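Local coordinates for protein aminotransferase, class III (Deinococcus radiodurans, PDB 3I4J) that probably acts as a pyridoxal-phosphate-dependent transaminase of class III, transferring amino groups between substrates, at residues F22-D25 against R29-L32; G51-A56 against G306-D311; R121-T126 against E184-E189; P161-P166 against R180-R185; K261-A264 against P269-G272. The protein carries 1 engineered substitution. All coordinates share one frame; numbering follows the deposited sequence.

Interactions 3 and 4 share helix 178-186 and touch: Ile125 CG2 packs on Leu182 CD2 at 3.6 Å, and Thr126 O and Leu163 N are 2.8 Å apart where strands 123-127 and 162-163 pair. Interaction 5 reaches the same large sheet about 30 Å away between centres, and its Lys261 probably marks the cofactor site, as in relatives. Interaction 5 abuts interaction 2, whose Val309 CG2 lies 3.5 Å from Ala264 O. Interactions 1, 2 and 5 all meet the second subunit. Within the chain the hairpin of interaction 1 stands apart, its centre about 24 Å from those of interactions 2 and 5 and about 48 Å from that of interaction 3, across the chain's centre.

Interaction 1: residues F22-D25 against R29-L32; sequences FLYD and RRYL
Asp25 OD1 is gripped by two backbone N-H groups, that of Arg29 on the facing segment and that of Ala27 in the turn between. Arg29 N sits 3.0 Å from Asp25 OD1, above the carboxylate plane, in a bond bent to 132°. Asp25 OD2 takes the Tyr31 hydroxyl on its anti side but well out of the carboxylate plane, OH to OD2 2.7 Å, with the carboxylate almost square to the ring. With CG wedged between the backbone N and the carbonyl carbon (chi1 63°), the carboxylate reaches over the turn. An alanine in place of Asp25 is likely to leave the Arg29 and Ala27 amides without OD1 and the Tyr31 hydroxyl without OD2. The segments form a beta hairpin: Leu23 N meets Tyr31 O at 2.9 Å, Tyr31 N meets Leu23 O at 2.8 Å, and Asp25 N bonds to Arg29 O. Phe22, Tyr24, Arg30 and Leu32 share one face. There the Arg30 guanidinium lies flat on the Phe22 ring, centres 3.9 Å apart and planes 9° apart, a cation-pi stack, while Arg30 CG makes a CH-pi contact over the Tyr24 ring. Arg29 sends NH2 to Leu380 O, and Phe69 of the second subunit meets the Tyr31 ring edge-to-face.

Interaction 2: residues G51-A56 against G306-D311; sequences GERMAA and GLSVLD
Leu307 meets the end of Arg53: its CG lies 3.5 Å from Arg53 NH2, and its CD2 touches the same nitrogen. Leu307 also packs on Glu76 and Arg80 of helix 72-84, a third helix beside this pair. One residue on, Ser308 faces helix 48-60 directly, and here CA atoms of the two segments come nearest, Arg53 CA to Ser308 CA 6.5 Å. The Arg53 chain folds round the serine: CB and CG lie against Ser308 CB, CG comes 3.4 Å from Ser308 OG, and the guanidinium passes with one face over the serine. Ser308 OG is buried by this packing and has no hydrogen-bonding partner in the model. The two segments form an antiparallel helix pair, axes 9.2 Å apart at 149°, joining helix 48-60 to helix 300-315 across some 250 residues of chain. At Asp311, one turn beyond Ser308, the arginine finds its counter-charge. Bends at chi2 (-73°) and chi3 (-76°) curl Arg53 round so that NH1 and NH2 both point at Asp311 OD2, at 2.8 Å for NH1 and 3.0 Å for NH2. This single oxygen lies in the guanidinium plane and is met nearly along its own C-O bond direction, the carboxylate being close to coplanar with the guanidinium. Asp311 OD1 forms a salt bridge with Arg80, and the carboxylate thus links helices 48-60, 72-84 and 300-315. Elsewhere on helix 48-60, Glu52 and Ala55 pack against Ala55 and Gly51 of the second subunit.

Interaction 3: residues R121-T126 against E184-E189; sequences RFKVIT and EREGPE
Lys123 carries the tight half of this contact. Its chain, extended beyond CG, runs out to the last turn of helix 178-186, where NZ meets two oxygens of one residue: the backbone Glu186 O at 3.0 Å and, in a salt bridge, Glu186 OE1 at 2.9 Å. Glu186 bends at chi2 (-62°) to bring OE1 to NZ, which meets it on the anti side, tilted out of the carboxylate plane. Thr190 OG1 is a further partner of NZ. With an alanine in place of Lys123, Glu186 OE1 would probably be left without its charged mate and the helix-end carbonyl without one of its donors. The other half is looser between the two segments, with Glu189 exposed. Arg121 CG rests 3.4 Å from Glu189 O, and one guanidinium face passes over Glu189 CA, but NH1 approaches Pro188 O at too poor an angle to bond. The polar end of Arg121 is held instead by Glu118, Val191 O and Ala224 O. Between the halves Gly187, with phi 97°, ends the helix. The turn leads into strand 191-196, completing a parallel beta-alpha-beta crossover from strand 162-163 past strand 123-127, as in the large domain of fold type I pyridoxal-phosphate enzymes.

Interaction 4: residues P161-P166 against R180-R185; sequences PKLPKP and RALLER
Leu182 brings its two methyl groups against strand 162-163 and Pro161 just before it. CD2 does most of the touching: it sits 3.6 Å from Lys162 O, 3.9 Å from Leu163 N, and 4.2 Å from Leu163 CB, so it lies over the peptide link between the two residues as well as against the leucine. CD1 turns to the proline, 4.4 Å from Pro161 CB. In Leu182 a CG opposite the backbone N (chi1 177°) carries the branch out from helix 178-186 to the strand, and chi2 of 54° turns CD2 to the Lys162-Leu163 peptide and CD1 to the proline. Leu163 approaches from its own strand with CB and CD1, and its side chain also touches Phe194 and Tyr213. In the next shell Ile125 of strand 123-127 packs on both Pro161 and Leu182, filling in between strand and helix. Backbone bonds of Pro161 and Leu163 with Thr126, and of Leu163 with Val128, fix strand 162-163 at the edge of the large sheet. Lys162 points away from the helix, and its NZ bonds to Thr126 OG1, tying the side chain back to the neighbouring strand. Leu183, next along the helix, also packs on Ile125, and on Val191 and Ile220. No hydrogen bond crosses between the two segments, so the helix is held against strand 162-163 by apolar packing alone between these segments.

Interaction 5: residues K261-A264 against P269-G272; sequences KGLA and PLAG
Chi1 values of -156° in Leu263 and -178° in Leu270 set CG of each anti to its own backbone N, and the two side chains meet with Leu263 CD2 3.9 Å from Leu270 CG. The same CD2 reaches past its partner to the backbone of the strand, 3.7 Å from Ala271 CA. Ala264 CB adds a contact, 3.8 Å from Leu270 CB. No direct hydrogen bond joins the segments; a water does so, 2.9 Å from Ala264 N, which donates to it, and 2.7 Å from each of Lys261 O and Leu270 O. Lys261 O also bonds to Tyr296 OH of the second subunit. The Lys261 side chain starts away from segment 269-272; NZ bonds to Ala38 O, and a bound sulfate, probably from the crystallisation liquor, lies about 5 Å from the side chain. The position of Lys261 after strand 256-259 is consistent with that of the lysine that binds the cofactor in relatives. At Gly272 the backbone angles would jam a CB against the preceding carbonyl. Tyr77 and Leu81 of helix 72-84 pack on Leu263, helix 300-315 touches Leu270 through Gly306, and strand 271-275 runs antiparallel between strands 91-95 and 256-259.

Interaction 1: residues F22-D25 against R29-L32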
# COMPACT_ATOMS: atom_id res chain seq x y z
N PHE C 22 -21.25 4.55 -13.45
CA PHE C 22 -20.71 5.51 -14.42
C PHE C 22 -19.61 6.46 -13.95
O PHE C 22 -19.55 6.84 -12.78
CB PHE C 22 -21.85 6.37 -14.98
CG PHE C 22 -22.91 5.59 -15.69
CD1 PHE C 22 -22.69 5.12 -16.98
CD2 PHE C 22 -24.11 5.30 -15.06
CE1 PHE C 22 -23.68 4.38 -17.64
CE2 PHE C 22 -25.10 4.56 -15.71
CZ PHE C 22 -24.88 4.10 -17.00
N LEU C 23 -18.76 6.85 -14.89
CA LEU C 23 -17.67 7.79 -14.65
C LEU C 23 -17.82 8.96 -15.63
O LEU C 23 -18.28 8.77 -16.76
CB LEU C 23 -16.31 7.12 -14.87
CG LEU C 23 -15.88 6.05 -13.86
CD1 LEU C 23 -14.55 5.46 -14.32
CD2 LEU C 23 -15.74 6.65 -12.46
N TYR C 24 -17.44 10.16 -15.20
CA TYR C 24 -17.55 11.35 -16.04
C TYR C 24 -16.21 12.07 -16.06
O TYR C 24 -15.58 12.22 -15.01
CB TYR C 24 -18.61 12.30 -15.48
CG TYR C 24 -19.99 11.70 -15.31
CD1 TYR C 24 -21.01 11.97 -16.23
CD2 TYR C 24 -20.29 10.87 -14.23
CE1 TYR C 24 -22.29 11.42 -16.08
CE2 TYR C 24 -21.55 10.31 -14.07
CZ TYR C 24 -22.55 10.59 -15.00
OH TYR C 24 -23.79 10.01 -14.85
N ASP C 25 -15.75 12.51 -17.23
CA ASP C 25 -14.48 13.24 -17.29
C ASP C 25 -14.69 14.75 -17.42
O ASP C 25 -15.83 15.21 -17.51
CB ASP C 25 -13.55 12.70 -18.39
CG ASP C 25 -14.10 12.87 -19.80
OD1 ASP C 25 -15.01 13.70 -20.02
OD2 ASP C 25 -13.59 12.16 -20.70
N ARG C 29 -17.83 13.76 -20.96
CA ARG C 29 -18.00 12.40 -21.48
C ARG C 29 -18.39 11.46 -20.35
O ARG C 29 -17.91 11.60 -19.22
CB ARG C 29 -16.70 11.89 -22.11
CG ARG C 29 -16.29 12.56 -23.41
CD ARG C 29 -15.22 11.73 -24.11
NE ARG C 29 -15.70 10.38 -24.36
CZ ARG C 29 -14.94 9.37 -24.78
NH1 ARG C 29 -13.64 9.56 -24.99
NH2 ARG C 29 -15.47 8.17 -24.98
N ARG C 30 -19.27 10.51 -20.66
CA ARG C 30 -19.71 9.55 -19.66
C ARG C 30 -19.26 8.16 -20.07
O ARG C 30 -19.30 7.81 -21.25
CB ARG C 30 -21.22 9.57 -19.49
CG ARG C 30 -21.69 8.84 -18.25
CD ARG C 30 -23.20 8.75 -18.14
NE ARG C 30 -23.77 7.87 -19.16
CZ ARG C 30 -25.00 7.38 -19.10
NH1 ARG C 30 -25.79 7.69 -18.09
NH2 ARG C 30 -25.44 6.57 -20.06
N TYR C 31 -18.84 7.36 -19.09
CA TYR C 31 -18.37 6.01 -19.33
C TYR C 31 -19.06 5.02 -18.40
O TYR C 31 -19.32 5.33 -17.24
CB TYR C 31 -16.87 5.91 -19.06
CG TYR C 31 -15.99 6.91 -19.76
CD1 TYR C 31 -15.29 6.57 -20.91
CD2 TYR C 31 -15.82 8.20 -19.24
CE1 TYR C 31 -14.41 7.46 -21.52
CE2 TYR C 31 -14.95 9.11 -19.84
CZ TYR C 31 -14.25 8.73 -20.98
OH TYR C 31 -13.36 9.60 -21.57
N LEU C 32 -19.34 3.83 -18.91
CA LEU C 32 -19.94 2.78 -18.09
C LEU C 32 -18.70 2.01 -17.63
O LEU C 32 -17.90 1.56 -18.46
CB LEU C 32 -20.86 1.89 -18.92
CG LEU C 32 -21.82 0.96 -18.16
CD1 LEU C 32 -22.88 0.43 -19.12
CD2 LEU C 32 -21.05 -0.20 -17.53

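Interaction 2: residues G51-A56 against G306-D311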
# COMPACT_ATOMS: atom_id res chain seq x y z
N GLY C 51 -18.55 7.56 2.50
CA GLY C 51 -17.85 8.80 2.77
C GLY C 51 -18.14 9.33 4.17
O GLY C 51 -17.23 9.77 4.88
N GLU C 52 -19.40 9.27 4.57
CA GLU C 52 -19.79 9.76 5.89
C GLU C 52 -19.13 8.93 6.99
O GLU C 52 -18.71 9.47 8.01
CB GLU C 52 -21.32 9.70 6.07
CG GLU C 52 -22.10 10.40 4.98
CD GLU C 52 -21.68 11.84 4.78
OE1 GLU C 52 -21.83 12.64 5.72
OE2 GLU C 52 -21.20 12.16 3.67
N ARG C 53 -19.04 7.62 6.77
CA ARG C 53 -18.43 6.72 7.75
C ARG C 53 -16.93 7.00 7.88
O ARG C 53 -16.37 6.91 8.97
CB ARG C 53 -18.66 5.27 7.32
CG ARG C 53 -20.13 4.84 7.37
CD ARG C 53 -20.61 4.67 8.80
NE ARG C 53 -20.11 3.43 9.40
CZ ARG C 53 -20.58 2.22 9.11
NH1 ARG C 53 -21.56 2.08 8.23
NH2 ARG C 53 -20.06 1.15 9.69
N MET C 54 -16.29 7.34 6.77
CA MET C 54 -14.86 7.64 6.79
C MET C 54 -14.65 8.96 7.52
O MET C 54 -13.72 9.09 8.31
CB MET C 54 -14.31 7.72 5.36
CG MET C 54 -14.38 6.39 4.58
SD MET C 54 -13.67 6.47 2.89
CE MET C 54 -14.50 7.86 2.25
N ALA C 55 -15.52 9.92 7.26
CA ALA C 55 -15.43 11.23 7.91
C ALA C 55 -15.58 11.09 9.42
O ALA C 55 -14.85 11.70 10.20
CB ALA C 55 -16.52 12.16 7.36
N ALA C 56 -16.55 10.27 9.84
CA ALA C 56 -16.77 10.06 11.27
C ALA C 56 -15.55 9.42 11.93
O ALA C 56 -15.17 9.79 13.04
CB ALA C 56 -18.01 9.18 11.48
N GLY C 306 -13.98 -0.11 4.90
CA GLY C 306 -14.27 -1.52 4.66
C GLY C 306 -15.55 -1.94 5.37
O GLY C 306 -16.39 -2.62 4.78
N LEU C 307 -15.70 -1.52 6.62
CA LEU C 307 -16.89 -1.86 7.40
C LEU C 307 -18.16 -1.29 6.76
O LEU C 307 -19.19 -1.97 6.70
CB LEU C 307 -16.75 -1.34 8.83
CG LEU C 307 -17.90 -1.63 9.81
CD1 LEU C 307 -18.08 -3.14 9.95
CD2 LEU C 307 -17.58 -1.00 11.16
N SER C 308 -18.10 -0.05 6.29
CA SER C 308 -19.26 0.58 5.67
C SER C 308 -19.60 -0.14 4.37
O SER C 308 -20.77 -0.36 4.05
CB SER C 308 -18.98 2.06 5.39
OG SER C 308 -20.09 2.69 4.76
N VAL C 309 -18.57 -0.51 3.61
CA VAL C 309 -18.78 -1.23 2.36
C VAL C 309 -19.43 -2.58 2.65
O VAL C 309 -20.33 -3.01 1.94
CB VAL C 309 -17.44 -1.44 1.61
CG1 VAL C 309 -17.61 -2.45 0.48
CG2 VAL C 309 -16.95 -0.10 1.05
N LEU C 310 -18.98 -3.24 3.71
CA LEU C 310 -19.54 -4.53 4.08
C LEU C 310 -21.02 -4.39 4.44
O LEU C 310 -21.84 -5.23 4.06
CB LEU C 310 -18.76 -5.14 5.25
CG LEU C 310 -19.23 -6.51 5.74
CD1 LEU C 310 -19.18 -7.53 4.60
CD2 LEU C 310 -18.35 -6.96 6.90
N ASP C 311 -21.38 -3.33 5.17
CA ASP C 311 -22.78 -3.10 5.54
C ASP C 311 -23.65 -3.07 4.29
O ASP C 311 -24.74 -3.63 4.26
CB ASP C 311 -22.96 -1.76 6.27
CG ASP C 311 -22.37 -1.76 7.67
OD1 ASP C 311 -22.38 -2.81 8.34
OD2 ASP C 311 -21.92 -0.68 8.12

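Interaction 3: residues R121-T126 against E184-E189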
# COMPACT_ATOMS: atom_id res chain seq x y z
N ARG C 121 9.87 -27.76 5.03
CA ARG C 121 8.74 -27.35 4.19
C ARG C 121 8.89 -25.88 3.79
O ARG C 121 8.62 -24.99 4.59
CB ARG C 121 7.42 -27.53 4.95
CG ARG C 121 7.03 -28.98 5.26
CD ARG C 121 5.72 -28.99 6.05
NE ARG C 121 5.19 -30.33 6.29
CZ ARG C 121 4.51 -31.05 5.41
NH1 ARG C 121 4.27 -30.57 4.19
NH2 ARG C 121 4.04 -32.25 5.74
N PHE C 122 9.30 -25.64 2.55
CA PHE C 122 9.52 -24.27 2.08
C PHE C 122 8.89 -23.94 0.73
O PHE C 122 8.72 -22.76 0.40
CB PHE C 122 11.02 -24.00 2.02
CG PHE C 122 11.73 -24.71 0.90
CD1 PHE C 122 11.99 -24.06 -0.31
CD2 PHE C 122 12.14 -26.03 1.04
CE1 PHE C 122 12.64 -24.71 -1.35
CE2 PHE C 122 12.80 -26.70 0.00
CZ PHE C 122 13.05 -26.04 -1.19
N LYS C 123 8.57 -24.95 -0.06
CA LYS C 123 8.00 -24.72 -1.39
C LYS C 123 6.57 -24.21 -1.39
O LYS C 123 5.74 -24.61 -0.57
CB LYS C 123 8.07 -26.00 -2.22
CG LYS C 123 9.49 -26.53 -2.39
CD LYS C 123 9.51 -27.89 -3.07
CE LYS C 123 10.93 -28.42 -3.19
NZ LYS C 123 10.98 -29.81 -3.78
N VAL C 124 6.29 -23.29 -2.31
CA VAL C 124 4.95 -22.74 -2.45
C VAL C 124 4.49 -23.06 -3.86
O VAL C 124 4.97 -22.49 -4.83
CB VAL C 124 4.91 -21.21 -2.25
CG1 VAL C 124 3.48 -20.71 -2.43
CG2 VAL C 124 5.42 -20.85 -0.86
N ILE C 125 3.58 -24.02 -3.98
CA ILE C 125 3.07 -24.40 -5.28
C ILE C 125 2.05 -23.37 -5.75
O ILE C 125 1.18 -22.97 -4.99
CB ILE C 125 2.36 -25.77 -5.23
CG1 ILE C 125 3.35 -26.85 -4.80
CG2 ILE C 125 1.75 -26.09 -6.60
CD1 ILE C 125 2.72 -28.20 -4.53
N THR C 126 2.20 -22.94 -7.00
CA THR C 126 1.25 -22.02 -7.61
C THR C 126 0.84 -22.68 -8.93
O THR C 126 1.46 -23.64 -9.37
CB THR C 126 1.83 -20.60 -7.84
OG1 THR C 126 3.03 -20.68 -8.62
CG2 THR C 126 2.12 -19.94 -6.49
N GLU C 184 4.08 -35.53 -5.16
CA GLU C 184 4.87 -36.76 -5.16
C GLU C 184 6.26 -36.55 -5.76
O GLU C 184 7.24 -37.07 -5.23
CB GLU C 184 4.14 -37.86 -5.93
CG GLU C 184 2.77 -38.18 -5.37
CD GLU C 184 2.02 -39.21 -6.19
OE1 GLU C 184 2.00 -39.09 -7.43
OE2 GLU C 184 1.43 -40.14 -5.59
N ARG C 185 6.35 -35.79 -6.85
CA ARG C 185 7.64 -35.57 -7.47
C ARG C 185 8.47 -34.50 -6.76
O ARG C 185 9.70 -34.51 -6.84
CB ARG C 185 7.47 -35.22 -8.95
CG ARG C 185 7.06 -33.80 -9.25
CD ARG C 185 6.74 -33.65 -10.73
NE ARG C 185 7.74 -34.28 -11.58
CZ ARG C 185 9.00 -33.87 -11.70
NH1 ARG C 185 9.43 -32.81 -11.01
NH2 ARG C 185 9.84 -34.52 -12.49
N GLU C 186 7.81 -33.58 -6.06
CA GLU C 186 8.52 -32.53 -5.34
C GLU C 186 8.96 -33.04 -3.97
O GLU C 186 10.00 -32.62 -3.45
CB GLU C 186 7.60 -31.31 -5.13
CG GLU C 186 7.33 -30.48 -6.37
CD GLU C 186 8.59 -29.88 -6.94
OE1 GLU C 186 9.44 -29.43 -6.15
OE2 GLU C 186 8.74 -29.85 -8.18
N GLY C 187 8.18 -33.96 -3.42
CA GLY C 187 8.47 -34.48 -2.10
C GLY C 187 7.58 -33.66 -1.19
O GLY C 187 7.89 -32.50 -0.89
N PRO C 188 6.44 -34.22 -0.73
CA PRO C 188 5.53 -33.48 0.14
C PRO C 188 6.16 -32.86 1.39
O PRO C 188 5.67 -31.84 1.88
CB PRO C 188 4.46 -34.53 0.49
CG PRO C 188 5.21 -35.83 0.37
CD PRO C 188 6.02 -35.62 -0.88
N GLU C 189 7.24 -33.45 1.88
CA GLU C 189 7.89 -32.93 3.07
C GLU C 189 8.69 -31.66 2.81
O GLU C 189 9.21 -31.04 3.73
CB GLU C 189 8.81 -34.00 3.69
CG GLU C 189 10.09 -34.34 2.91
CD GLU C 189 9.83 -35.04 1.58
OE1 GLU C 189 8.78 -35.69 1.42
OE2 GLU C 189 10.71 -34.96 0.69

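Interaction 4: residues P161-P166 against R180-R185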
# COMPACT_ATOMS: atom_id res chain seq x y z
N PRO C 161 7.41 -24.41 -7.46
CA PRO C 161 6.98 -25.39 -8.46
C PRO C 161 5.63 -24.96 -9.03
O PRO C 161 4.85 -24.29 -8.36
CB PRO C 161 6.91 -26.69 -7.67
CG PRO C 161 6.57 -26.24 -6.29
CD PRO C 161 7.44 -25.01 -6.11
N LYS C 162 5.36 -25.36 -10.27
CA LYS C 162 4.12 -24.99 -10.93
C LYS C 162 3.18 -26.14 -11.22
O LYS C 162 3.60 -27.20 -11.69
CB LYS C 162 4.44 -24.27 -12.25
CG LYS C 162 5.11 -22.90 -12.06
CD LYS C 162 4.13 -21.91 -11.46
CE LYS C 162 4.71 -20.49 -11.43
NZ LYS C 162 3.68 -19.49 -10.99
N LEU C 163 1.90 -25.93 -10.94
CA LEU C 163 0.86 -26.91 -11.19
C LEU C 163 0.26 -26.53 -12.54
O LEU C 163 0.15 -25.35 -12.87
CB LEU C 163 -0.23 -26.83 -10.11
CG LEU C 163 -1.38 -27.84 -10.23
CD1 LEU C 163 -0.85 -29.23 -9.87
CD2 LEU C 163 -2.52 -27.45 -9.29
N PRO C 164 -0.14 -27.53 -13.35
CA PRO C 164 -0.72 -27.24 -14.66
C PRO C 164 -2.01 -26.43 -14.58
O PRO C 164 -2.74 -26.46 -13.58
CB PRO C 164 -0.97 -28.64 -15.24
CG PRO C 164 0.10 -29.46 -14.61
CD PRO C 164 0.09 -28.98 -13.18
N LYS C 165 -2.30 -25.70 -15.65
CA LYS C 165 -3.51 -24.89 -15.73
C LYS C 165 -4.71 -25.82 -15.56
O LYS C 165 -4.68 -26.98 -16.00
CB LYS C 165 -3.57 -24.20 -17.09
CG LYS C 165 -4.81 -23.36 -17.33
CD LYS C 165 -4.79 -22.72 -18.72
CE LYS C 165 -3.62 -21.75 -18.88
NZ LYS C 165 -3.72 -20.97 -20.15
N PRO C 166 -5.77 -25.35 -14.90
CA PRO C 166 -6.94 -26.21 -14.73
C PRO C 166 -7.63 -26.47 -16.07
O PRO C 166 -7.54 -25.65 -16.99
CB PRO C 166 -7.82 -25.42 -13.75
CG PRO C 166 -7.46 -23.99 -14.06
CD PRO C 166 -5.96 -24.05 -14.22
N ARG C 180 -1.62 -33.97 -6.46
CA ARG C 180 -0.98 -35.08 -5.76
C ARG C 180 0.26 -35.49 -6.54
O ARG C 180 1.32 -35.73 -5.96
CB ARG C 180 -1.93 -36.29 -5.65
CG ARG C 180 -1.34 -37.40 -4.78
CD ARG C 180 -2.12 -38.71 -4.93
NE ARG C 180 -3.55 -38.53 -4.68
CZ ARG C 180 -4.12 -38.55 -3.48
NH1 ARG C 180 -3.39 -38.75 -2.39
NH2 ARG C 180 -5.42 -38.37 -3.37
N ALA C 181 0.14 -35.55 -7.87
CA ALA C 181 1.25 -35.93 -8.73
C ALA C 181 2.45 -34.99 -8.55
O ALA C 181 3.59 -35.44 -8.49
CB ALA C 181 0.80 -35.94 -10.20
N LEU C 182 2.17 -33.69 -8.48
CA LEU C 182 3.24 -32.71 -8.31
C LEU C 182 3.88 -32.87 -6.93
O LEU C 182 5.10 -32.81 -6.78
CB LEU C 182 2.69 -31.29 -8.46
CG LEU C 182 3.71 -30.16 -8.22
CD1 LEU C 182 4.92 -30.38 -9.10
CD2 LEU C 182 3.07 -28.81 -8.51
N LEU C 183 3.05 -33.08 -5.92
CA LEU C 183 3.55 -33.25 -4.56
C LEU C 183 4.47 -34.46 -4.49
O LEU C 183 5.52 -34.41 -3.85
CB LEU C 183 2.38 -33.41 -3.59
CG LEU C 183 1.70 -32.10 -3.18
CD1 LEU C 183 0.38 -32.39 -2.49
CD2 LEU C 183 2.63 -31.32 -2.26
N GLU C 184 4.08 -35.53 -5.16
CA GLU C 184 4.87 -36.76 -5.16
C GLU C 184 6.26 -36.55 -5.76
O GLU C 184 7.24 -37.07 -5.23
CB GLU C 184 4.14 -37.86 -5.93
CG GLU C 184 2.77 -38.18 -5.37
CD GLU C 184 2.02 -39.21 -6.19
OE1 GLU C 184 2.00 -39.09 -7.43
OE2 GLU C 184 1.43 -40.14 -5.59
N ARG C 185 6.35 -35.79 -6.85
CA ARG C 185 7.64 -35.57 -7.47
C ARG C 185 8.47 -34.50 -6.76
O ARG C 185 9.70 -34.51 -6.84
CB ARG C 185 7.47 -35.22 -8.95
CG ARG C 185 7.06 -33.80 -9.25
CD ARG C 185 6.74 -33.65 -10.73
NE ARG C 185 7.74 -34.28 -11.58
CZ ARG C 185 9.00 -33.87 -11.70
NH1 ARG C 185 9.43 -32.81 -11.01
NH2 ARG C 185 9.84 -34.52 -12.49

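Interaction 5: residues K261-A264 against P269-G272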
# COMPACT_ATOMS: atom_id res chain seq x y z
N LYS C 261 -8.49 -5.31 -3.18
CA LYS C 261 -9.31 -4.57 -4.13
C LYS C 261 -10.74 -4.29 -3.69
O LYS C 261 -11.06 -3.19 -3.23
CB LYS C 261 -9.34 -5.29 -5.48
CG LYS C 261 -8.03 -5.25 -6.24
CD LYS C 261 -8.20 -5.73 -7.67
CE LYS C 261 -6.90 -5.61 -8.44
NZ LYS C 261 -7.08 -5.87 -9.90
N GLY C 262 -11.61 -5.28 -3.85
CA GLY C 262 -13.01 -5.10 -3.50
C GLY C 262 -13.33 -5.02 -2.02
O GLY C 262 -14.48 -4.75 -1.66
N LEU C 263 -12.34 -5.24 -1.16
CA LEU C 263 -12.57 -5.20 0.28
C LEU C 263 -13.18 -3.86 0.70
O LEU C 263 -14.19 -3.82 1.41
CB LEU C 263 -11.26 -5.46 1.03
CG LEU C 263 -11.37 -6.00 2.46
CD1 LEU C 263 -12.28 -7.23 2.47
CD2 LEU C 263 -9.99 -6.36 2.99
N ALA C 264 -12.57 -2.75 0.27
CA ALA C 264 -13.10 -1.42 0.57
C ALA C 264 -13.69 -0.82 -0.71
O ALA C 264 -14.03 0.36 -0.77
CB ALA C 264 -12.00 -0.51 1.14
N PRO C 269 -7.56 2.31 0.53
CA PRO C 269 -6.60 1.25 0.22
C PRO C 269 -6.62 0.24 1.36
O PRO C 269 -6.00 0.46 2.41
CB PRO C 269 -5.26 2.00 0.14
CG PRO C 269 -5.68 3.43 -0.12
CD PRO C 269 -6.88 3.59 0.75
N LEU C 270 -7.36 -0.84 1.17
CA LEU C 270 -7.50 -1.88 2.18
C LEU C 270 -7.44 -3.27 1.55
O LEU C 270 -7.99 -3.51 0.47
CB LEU C 270 -8.85 -1.70 2.90
CG LEU C 270 -9.16 -2.68 4.04
CD1 LEU C 270 -8.26 -2.39 5.21
CD2 LEU C 270 -10.62 -2.52 4.45
N ALA C 271 -6.74 -4.17 2.23
CA ALA C 271 -6.57 -5.56 1.81
C ALA C 271 -6.22 -6.33 3.07
O ALA C 271 -6.16 -5.77 4.16
CB ALA C 271 -5.43 -5.66 0.79
N GLY C 272 -5.99 -7.63 2.93
CA GLY C 272 -5.64 -8.40 4.10
C GLY C 272 -5.85 -9.88 3.89
O GLY C 272 -6.10 -10.32 2.77
O HOH W 1 -9.92 -2.28 -0.93